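Local coordinates for phenylacetaldehyde dehydrogenase (Burkholderia cenocepacia, PDB 4O5H), which probably oxidises phenylacetaldehyde to phenylacetate with NAD+, as a member of the aldehyde dehydrogenase family, at residues Ala25-Ala37 / Ile59-Ala73. Residues are numbered along the deposited sequence; the frame is centred on the assembly and turned at random.
Sequences AFLAKPKQMLIGA and IARVPEADERDVQQA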
loop_
_atom_site.group_PDB
_atom_site.type_symbol
_atom_site.label_atom_id
_atom_site.label_comp_id
_atom_site.label_asym_id
_atom_site.label_seq_id
_atom_site.Cartn_x
_atom_site.Cartn_y
_atom_site.Cartn_z
ATOM N N ALA A 25 23.253 29.057 20.275
ATOM C CA ALA A 25 23.152 28.217 21.474
ATOM C C ALA A 25 22.836 26.777 21.114
ATOM O O ALA A 25 23.366 25.853 21.718
ATOM C CB ALA A 25 22.079 28.758 22.441
ATOM N N PHE A 26 21.927 26.583 20.164
ATOM C CA PHE A 26 21.590 25.239 19.768
ATOM C C PHE A 26 22.803 24.550 19.153
ATOM O O PHE A 26 23.084 23.409 19.467
ATOM C CB PHE A 26 20.429 25.247 18.767
ATOM C CG PHE A 26 20.077 23.881 18.243
ATOM C CD1 PHE A 26 19.339 22.991 18.994
ATOM C CD2 PHE A 26 20.480 23.507 16.994
ATOM C CE1 PHE A 26 19.017 21.734 18.511
ATOM C CE2 PHE A 26 20.151 22.258 16.483
ATOM C CZ PHE A 26 19.404 21.378 17.241
ATOM N N LEU A 27 23.525 25.253 18.295
ATOM C CA LEU A 27 24.721 24.669 17.697
ATOM C C LEU A 27 25.820 24.340 18.702
ATOM O O LEU A 27 26.498 23.331 18.572
ATOM C CB LEU A 27 25.297 25.573 16.627
ATOM C CG LEU A 27 24.418 25.767 15.392
ATOM C CD1 LEU A 27 25.059 26.811 14.482
ATOM C CD2 LEU A 27 24.200 24.470 14.659
ATOM N N ALA A 28 26.002 25.194 19.682
ATOM C CA ALA A 28 27.087 25.010 20.649
ATOM C C ALA A 28 26.854 23.836 21.614
ATOM O O ALA A 28 27.791 23.239 22.049
ATOM C CB ALA A 28 27.289 26.277 21.450
ATOM N N LYS A 29 25.621 23.514 21.956
ATOM C CA LYS A 29 25.406 22.550 23.026
ATOM C C LYS A 29 25.465 21.098 22.529
ATOM O O LYS A 29 25.176 20.819 21.363
ATOM C CB LYS A 29 24.064 22.813 23.701
ATOM C CG LYS A 29 22.893 22.253 22.918
ATOM C CD LYS A 29 21.562 22.758 23.416
ATOM C CE LYS A 29 20.458 22.064 22.642
ATOM N NZ LYS A 29 19.125 22.424 23.145
ATOM N N PRO A 30 25.727 20.159 23.430
ATOM C CA PRO A 30 25.757 18.744 23.060
ATOM C C PRO A 30 24.419 18.225 22.556
ATOM O O PRO A 30 23.394 18.623 23.047
ATOM C CB PRO A 30 26.118 18.045 24.367
ATOM C CG PRO A 30 26.826 19.092 25.147
ATOM C CD PRO A 30 26.111 20.357 24.838
ATOM N N LYS A 31 24.434 17.443 21.485
ATOM C CA LYS A 31 23.197 16.951 20.831
ATOM C C LYS A 31 22.986 15.522 21.249
ATOM O O LYS A 31 23.938 14.734 21.276
ATOM C CB LYS A 31 23.303 16.935 19.289
ATOM C CG LYS A 31 23.831 18.207 18.650
ATOM C CD LYS A 31 22.899 19.392 18.790
ATOM C CE LYS A 31 23.557 20.556 18.090
ATOM N NZ LYS A 31 24.872 20.987 18.662
ATOM N N GLN A 32 21.727 15.168 21.435
ATOM C CA GLN A 32 21.341 13.811 21.780
ATOM C C GLN A 32 20.108 13.361 20.990
ATOM O O GLN A 32 19.380 14.184 20.444
ATOM C CB GLN A 32 21.047 13.760 23.265
ATOM C CG GLN A 32 22.263 14.068 24.104
ATOM C CD GLN A 32 22.001 13.859 25.541
ATOM O OE1 GLN A 32 21.178 14.559 26.140
ATOM N NE2 GLN A 32 22.668 12.867 26.124
ATOM N N MET A 33 19.880 12.052 20.968
ATOM C CA MET A 33 18.654 11.473 20.407
ATOM C C MET A 33 17.518 11.575 21.428
ATOM O O MET A 33 17.765 11.623 22.617
ATOM C CB MET A 33 18.851 9.990 20.103
ATOM C CG MET A 33 19.894 9.749 19.070
ATOM S SD MET A 33 20.100 8.030 18.671
ATOM C CE MET A 33 21.038 7.365 20.060
ATOM N N LEU A 34 16.287 11.486 20.951
ATOM C CA LEU A 34 15.119 11.434 21.830
ATOM C C LEU A 34 14.558 10.020 21.837
ATOM O O LEU A 34 13.993 9.566 20.821
ATOM C CB LEU A 34 14.063 12.424 21.340
ATOM C CG LEU A 34 12.738 12.416 22.116
ATOM C CD1 LEU A 34 12.982 12.740 23.570
ATOM C CD2 LEU A 34 11.766 13.409 21.526
ATOM N N ILE A 35 14.776 9.308 22.928
ATOM C CA ILE A 35 14.381 7.914 23.022
ATOM C C ILE A 35 13.506 7.738 24.253
ATOM O O ILE A 35 13.988 7.771 25.393
ATOM C CB ILE A 35 15.610 6.987 23.067
ATOM C CG1 ILE A 35 16.369 7.164 21.769
ATOM C CG2 ILE A 35 15.203 5.520 23.256
ATOM C CD1 ILE A 35 17.635 6.379 21.655
ATOM N N GLY A 36 12.211 7.597 24.020
ATOM C CA GLY A 36 11.263 7.548 25.114
ATOM C C GLY A 36 11.320 8.839 25.928
ATOM O O GLY A 36 11.341 9.931 25.360
ATOM N N ALA A 37 11.396 8.697 27.253
ATOM C CA ALA A 37 11.437 9.826 28.155
ATOM C C ALA A 37 12.818 10.489 28.282
ATOM O O ALA A 37 12.936 11.502 28.969
ATOM C CB ALA A 37 10.943 9.416 29.512
ATOM N N ILE A 59 29.950 21.758 12.026
ATOM C CA ILE A 59 29.228 22.694 12.875
ATOM C C ILE A 59 28.629 22.043 14.130
ATOM O O ILE A 59 28.147 22.744 15.007
ATOM C CB ILE A 59 28.101 23.443 12.081
ATOM C CG1 ILE A 59 27.143 22.467 11.384
ATOM C CG2 ILE A 59 28.735 24.354 11.049
ATOM C CD1 ILE A 59 25.864 23.068 10.831
ATOM N N ALA A 60 28.550 20.721 14.150
ATOM C CA ALA A 60 27.920 19.990 15.229
ATOM C C ALA A 60 28.297 18.532 15.091
ATOM O O ALA A 60 28.819 18.115 14.067
ATOM C CB ALA A 60 26.381 20.122 15.189
ATOM N N ARG A 61 27.964 17.768 16.125
ATOM C CA ARG A 61 28.040 16.321 16.108
ATOM C C ARG A 61 26.773 15.738 16.719
ATOM O O ARG A 61 26.236 16.272 17.674
ATOM C CB ARG A 61 29.237 15.868 16.908
ATOM C CG ARG A 61 30.547 16.489 16.437
ATOM C CD ARG A 61 31.680 16.123 17.355
ATOM N NE ARG A 61 32.121 14.756 17.129
ATOM C CZ ARG A 61 32.981 14.094 17.917
ATOM N NH1 ARG A 61 33.511 14.678 19.008
ATOM N NH2 ARG A 61 33.322 12.833 17.614
ATOM N N VAL A 62 26.296 14.639 16.168
ATOM C CA VAL A 62 25.094 13.971 16.702
ATOM C C VAL A 62 25.398 12.489 16.940
ATOM O O VAL A 62 26.371 11.958 16.376
ATOM C CB VAL A 62 23.875 14.125 15.777
ATOM C CG1 VAL A 62 23.571 15.602 15.555
ATOM C CG2 VAL A 62 24.070 13.382 14.466
ATOM N N PRO A 63 24.565 11.802 17.754
ATOM C CA PRO A 63 24.796 10.396 17.926
ATOM C C PRO A 63 24.715 9.591 16.642
ATOM O O PRO A 63 23.874 9.866 15.782
ATOM C CB PRO A 63 23.711 9.966 18.903
ATOM C CG PRO A 63 23.439 11.220 19.687
ATOM C CD PRO A 63 23.481 12.275 18.610
ATOM N N GLU A 64 25.567 8.568 16.575
ATOM C CA GLU A 64 25.528 7.566 15.529
ATOM C C GLU A 64 24.901 6.266 16.076
ATOM O O GLU A 64 25.589 5.413 16.637
ATOM C CB GLU A 64 26.943 7.296 15.035
ATOM C CG GLU A 64 26.945 6.366 13.837
ATOM C CD GLU A 64 28.174 5.508 13.720
ATOM O OE1 GLU A 64 29.307 5.936 13.980
ATOM O OE2 GLU A 64 27.980 4.374 13.351
ATOM N N ALA A 65 23.589 6.127 15.889
ATOM C CA ALA A 65 22.818 5.015 16.471
ATOM C C ALA A 65 23.093 3.723 15.753
ATOM O O ALA A 65 23.310 3.725 14.565
ATOM C CB ALA A 65 21.340 5.299 16.389
ATOM N N ASP A 66 23.124 2.630 16.499
ATOM C CA ASP A 66 23.119 1.299 15.889
ATOM C C ASP A 66 21.770 0.628 16.174
ATOM O O ASP A 66 20.825 1.272 16.674
ATOM C CB ASP A 66 24.381 0.473 16.266
ATOM C CG ASP A 66 24.405 0.002 17.733
ATOM O OD1 ASP A 66 23.408 0.066 18.453
ATOM O OD2 ASP A 66 25.463 -0.448 18.202
ATOM N N GLU A 67 21.691 -0.648 15.852
ATOM C CA GLU A 67 20.497 -1.433 16.013
ATOM C C GLU A 67 19.969 -1.430 17.461
ATOM O O GLU A 67 18.740 -1.406 17.684
ATOM C CB GLU A 67 20.790 -2.876 15.530
ATOM C CG GLU A 67 19.541 -3.709 15.383
ATOM C CD GLU A 67 19.755 -4.972 14.521
ATOM O OE1 GLU A 67 20.788 -5.654 14.732
ATOM O OE2 GLU A 67 18.872 -5.293 13.654
ATOM N N ARG A 68 20.866 -1.404 18.441
ATOM C CA ARG A 68 20.462 -1.404 19.861
ATOM C C ARG A 68 19.653 -0.160 20.168
ATOM O O ARG A 68 18.622 -0.220 20.819
ATOM C CB ARG A 68 21.678 -1.387 20.810
ATOM C CG ARG A 68 22.581 -2.591 20.742
ATOM C CD ARG A 68 23.854 -2.378 21.584
ATOM N NE ARG A 68 24.817 -1.506 20.918
ATOM C CZ ARG A 68 26.008 -1.175 21.408
ATOM N NH1 ARG A 68 26.409 -1.613 22.603
ATOM N NH2 ARG A 68 26.815 -0.394 20.705
ATOM N N ASP A 69 20.137 0.982 19.698
ATOM C CA ASP A 69 19.457 2.245 19.974
ATOM C C ASP A 69 18.095 2.286 19.264
ATOM O O ASP A 69 17.093 2.760 19.817
ATOM C CB ASP A 69 20.330 3.449 19.563
ATOM C CG ASP A 69 21.742 3.356 20.132
ATOM O OD1 ASP A 69 21.899 3.348 21.385
ATOM O OD2 ASP A 69 22.688 3.248 19.340
ATOM N N VAL A 70 18.065 1.810 18.046
ATOM C CA VAL A 70 16.807 1.791 17.268
ATOM C C VAL A 70 15.792 0.886 17.958
ATOM O O VAL A 70 14.644 1.267 18.104
ATOM C CB VAL A 70 17.021 1.338 15.831
ATOM C CG1 VAL A 70 15.685 1.143 15.114
ATOM C CG2 VAL A 70 17.855 2.351 15.077
ATOM N N GLN A 71 16.230 -0.291 18.381
ATOM C CA GLN A 71 15.356 -1.198 19.143
ATOM C C GLN A 71 14.798 -0.556 20.408
ATOM O O GLN A 71 13.642 -0.739 20.716
ATOM C CB GLN A 71 16.073 -2.478 19.503
ATOM C CG GLN A 71 16.225 -3.380 18.279
ATOM C CD GLN A 71 17.222 -4.472 18.480
ATOM O OE1 GLN A 71 17.932 -4.533 19.483
ATOM N NE2 GLN A 71 17.287 -5.358 17.526
ATOM N N GLN A 72 15.602 0.227 21.114
ATOM C CA GLN A 72 15.092 0.964 22.299
ATOM C C GLN A 72 14.022 1.979 21.937
ATOM O O GLN A 72 13.056 2.160 22.665
ATOM C CB GLN A 72 16.199 1.669 23.067
ATOM C CG GLN A 72 17.156 0.685 23.674
ATOM C CD GLN A 72 16.565 -0.114 24.825
ATOM O OE1 GLN A 72 15.569 0.280 25.464
ATOM N NE2 GLN A 72 17.121 -1.274 25.048
ATOM N N ALA A 73 14.235 2.704 20.859
ATOM C CA ALA A 73 13.249 3.674 20.382
ATOM C C ALA A 73 11.915 3.014 19.987
ATOM O O ALA A 73 10.839 3.536 20.289
ATOM C CB ALA A 73 13.801 4.474 19.207
HETATM O O HOH W 1 27.246 19.560 18.570
HETATM O O HOH W 2 26.210 13.644 19.867
HETATM O O HOH W 3 26.849 17.084 20.238
#
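Lys31 and Val62 bring the two backbones to 5.4 Å between their CA atoms, and farther along the axes of strand 33-35 and helix 67-73 approach to 8.9 Å at 47°. Where the chains run alongside each other, water replaces direct backbone pairing: one molecule accepts from Lys31 N and donates to Arg61 O, and another accepts from both Lys31 NZ and Arg61 N. Lys31 CB packs on Val62 CG1 (4.0 Å); the chain, bent at its second and fourth torsions, then places CE over one face of the Phe26 ring, toward its rim. Lys31 NZ donates to Lys29 O (2.7 Å), nearly in line with the carbonyl, and to Leu27 O (2.9 Å) from above the carbonyl plane.

Beyond this polar end the contact turns apolar. Met33 CG lies 3.8 Å from Pro63 CB and Met33 SD 3.8 Å from Ala65 CB, while the bend at chi3 (-77°) turns CE toward Asp69 CB, whose carboxylate caps Asp66 N and Ala43 N. Ile35 CG2 rests on Ala73 N at 3.8 Å. With water mediating the polar links between the segments, and the lysine's charge probably spent largely on carbonyls of its own segment, specificity is left mainly to shape-matched apolar packing.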